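Local coordinates for protein metallo-carboxypeptidase (Pseudomonas aeruginosa, PDB 4A39) that is a zinc-dependent peptidase of the M14 family that probably removes residues from the C-termini of peptides or proteins, at residues A[210-215]-A[382-387]. Residues are numbered along the deposited sequence; the frame is centred on the assembly and turned at random.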
loop_
_atom_site.group_PDB
_atom_site.type_symbol
_atom_site.label_atom_id
_atom_site.label_comp_id
_atom_site.label_asym_id
_atom_site.label_seq_id
_atom_site.Cartn_x
_atom_site.Cartn_y
_atom_site.Cartn_z
ATOM N N GLU A 210 15.589 10.374 -19.203
ATOM C CA GLU A 210 16.109 10.577 -20.550
ATOM C C GLU A 210 15.929 9.261 -21.298
ATOM O O GLU A 210 15.892 9.231 -22.531
ATOM C CB GLU A 210 17.599 10.945 -20.526
ATOM C CG GLU A 210 17.903 12.371 -20.099
ATOM C CD GLU A 210 19.387 12.700 -20.169
ATOM O OE1 GLU A 210 20.188 12.003 -19.509
ATOM O OE2 GLU A 210 19.754 13.656 -20.884
ATOM N N LYS A 211 15.798 8.174 -20.542
ATOM C CA LYS A 211 15.651 6.849 -21.125
ATOM C C LYS A 211 14.336 6.146 -20.805
ATOM O O LYS A 211 14.004 5.142 -21.429
ATOM C CB LYS A 211 16.816 5.969 -20.675
ATOM C CG LYS A 211 18.169 6.568 -21.016
ATOM C CD LYS A 211 19.320 5.789 -20.408
ATOM C CE LYS A 211 20.646 6.432 -20.790
ATOM N NZ LYS A 211 21.810 5.670 -20.268
ATOM N N ALA A 212 13.579 6.669 -19.846
ATOM C CA ALA A 212 12.326 6.024 -19.487
ATOM C C ALA A 212 11.196 6.960 -19.095
ATOM O O ALA A 212 11.425 8.096 -18.681
ATOM C CB ALA A 212 12.573 5.033 -18.356
ATOM N N ASP A 213 9.971 6.464 -19.253
ATOM C CA ASP A 213 8.766 7.191 -18.874
ATOM C C ASP A 213 8.169 6.396 -17.719
ATOM O O ASP A 213 8.325 5.174 -17.656
ATOM C CB ASP A 213 7.731 7.222 -20.001
ATOM C CG ASP A 213 8.170 8.047 -21.190
ATOM O OD1 ASP A 213 9.078 8.888 -21.044
ATOM O OD2 ASP A 213 7.581 7.859 -22.275
ATOM N N LEU A 214 7.486 7.078 -16.808
ATOM C CA LEU A 214 6.864 6.385 -15.689
ATOM C C LEU A 214 5.357 6.324 -15.890
ATOM O O LEU A 214 4.733 7.319 -16.261
ATOM C CB LEU A 214 7.172 7.103 -14.375
ATOM C CG LEU A 214 8.644 7.409 -14.094
ATOM C CD1 LEU A 214 8.749 8.103 -12.749
ATOM C CD2 LEU A 214 9.471 6.130 -14.109
ATOM N N TYR A 215 4.791 5.139 -15.672
ATOM C CA TYR A 215 3.351 4.907 -15.779
ATOM C C TYR A 215 2.933 4.598 -14.344
ATOM O O TYR A 215 3.282 3.549 -13.794
ATOM C CB TYR A 215 3.072 3.723 -16.705
ATOM C CG TYR A 215 3.330 4.032 -18.168
ATOM C CD1 TYR A 215 4.629 4.181 -18.651
ATOM C CD2 TYR A 215 2.274 4.191 -19.062
ATOM C CE1 TYR A 215 4.872 4.480 -19.992
ATOM C CE2 TYR A 215 2.505 4.489 -20.410
ATOM C CZ TYR A 215 3.804 4.629 -20.864
ATOM O OH TYR A 215 4.041 4.902 -22.195
ATOM N N VAL A 382 19.722 3.767 -11.428
ATOM C CA VAL A 382 20.961 3.003 -11.565
ATOM C C VAL A 382 20.819 1.810 -12.507
ATOM O O VAL A 382 21.745 1.484 -13.251
ATOM C CB VAL A 382 21.441 2.466 -10.195
ATOM C CG1 VAL A 382 22.682 1.595 -10.377
ATOM C CG2 VAL A 382 21.736 3.622 -9.260
ATOM N N LEU A 383 19.656 1.171 -12.478
ATOM C CA LEU A 383 19.396 -0.013 -13.292
ATOM C C LEU A 383 18.807 0.238 -14.676
ATOM O O LEU A 383 18.667 -0.699 -15.459
ATOM C CB LEU A 383 18.435 -0.950 -12.553
ATOM C CG LEU A 383 18.683 -1.282 -11.081
ATOM C CD1 LEU A 383 17.578 -2.208 -10.595
ATOM C CD2 LEU A 383 20.043 -1.933 -10.911
ATOM N N VAL A 384 18.462 1.485 -14.983
ATOM C CA VAL A 384 17.831 1.791 -16.265
ATOM C C VAL A 384 18.460 1.160 -17.512
ATOM O O VAL A 384 17.741 0.639 -18.366
ATOM C CB VAL A 384 17.702 3.323 -16.474
ATOM C CG1 VAL A 384 19.040 3.926 -16.851
ATOM C CG2 VAL A 384 16.648 3.608 -17.534
ATOM N N ASP A 385 19.786 1.189 -17.619
ATOM C CA ASP A 385 20.455 0.618 -18.790
ATOM C C ASP A 385 20.457 -0.910 -18.828
ATOM O O ASP A 385 20.836 -1.507 -19.841
ATOM C CB ASP A 385 21.904 1.111 -18.873
ATOM C CG ASP A 385 22.001 2.615 -19.018
ATOM O OD1 ASP A 385 21.270 3.177 -19.856
ATOM O OD2 ASP A 385 22.820 3.236 -18.302
ATOM N N GLU A 386 20.035 -1.539 -17.736
ATOM C CA GLU A 386 20.020 -3.000 -17.648
ATOM C C GLU A 386 18.631 -3.621 -17.792
ATOM O O GLU A 386 18.509 -4.834 -17.951
ATOM C CB GLU A 386 20.614 -3.442 -16.306
ATOM C CG GLU A 386 22.036 -2.973 -16.060
ATOM C CD GLU A 386 22.497 -3.239 -14.640
ATOM O OE1 GLU A 386 22.408 -4.399 -14.185
ATOM O OE2 GLU A 386 22.955 -2.284 -13.979
ATOM N N LEU A 387 17.588 -2.799 -17.731
ATOM C CA LEU A 387 16.222 -3.312 -17.829
ATOM C C LEU A 387 15.897 -4.005 -19.148
ATOM O O LEU A 387 15.074 -4.925 -19.182
ATOM C CB LEU A 387 15.224 -2.183 -17.557
ATOM C CG LEU A 387 15.312 -1.644 -16.125
ATOM C CD1 LEU A 387 14.396 -0.444 -15.972
ATOM C CD2 LEU A 387 14.939 -2.740 -15.135
#
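Lys211 reaches across to Asp385 and closes a salt bridge there, with Lys211 NZ 2.6 Å from Asp385 OD1. The ammonium approaches on the syn lone pair of OD1, the side facing the second oxygen, yet it stays lopsided: Asp385 OD2 lies 3.3 Å from Lys211 NZ. Beyond CG the lysine chain is fully extended, and with CG beside its own backbone N (chi1 -56°) the whole methylene run is carried over to the carboxylate. On the way it passes Val384 at about a right angle, Lys211 CB lying 3.9 Å from Val384 CG2 and Lys211 CD 4.0 Å from Val384 CG1. Both valine methyls therefore meet the aliphatic part of the lysine, while the charged end goes on to the exposed Asp385. Ala212 CB adds a looser apolar contact to Val384 CG2, at 4.4 Å. Val384 is buried, packing also on Leu208 of helix 203-211 and Leu171 of strand 171-177. Lys211 and Asp213 share backbone hydrogen bonds with Leu171, whose strand lies beside 212-217 in the sheet. Well away from the zinc site, the contact thus joins the junction of helix 203-211 and strand 212-217 to the C-terminal end of helix 366-383, where Val382 and Leu383 pack against helix 294-308.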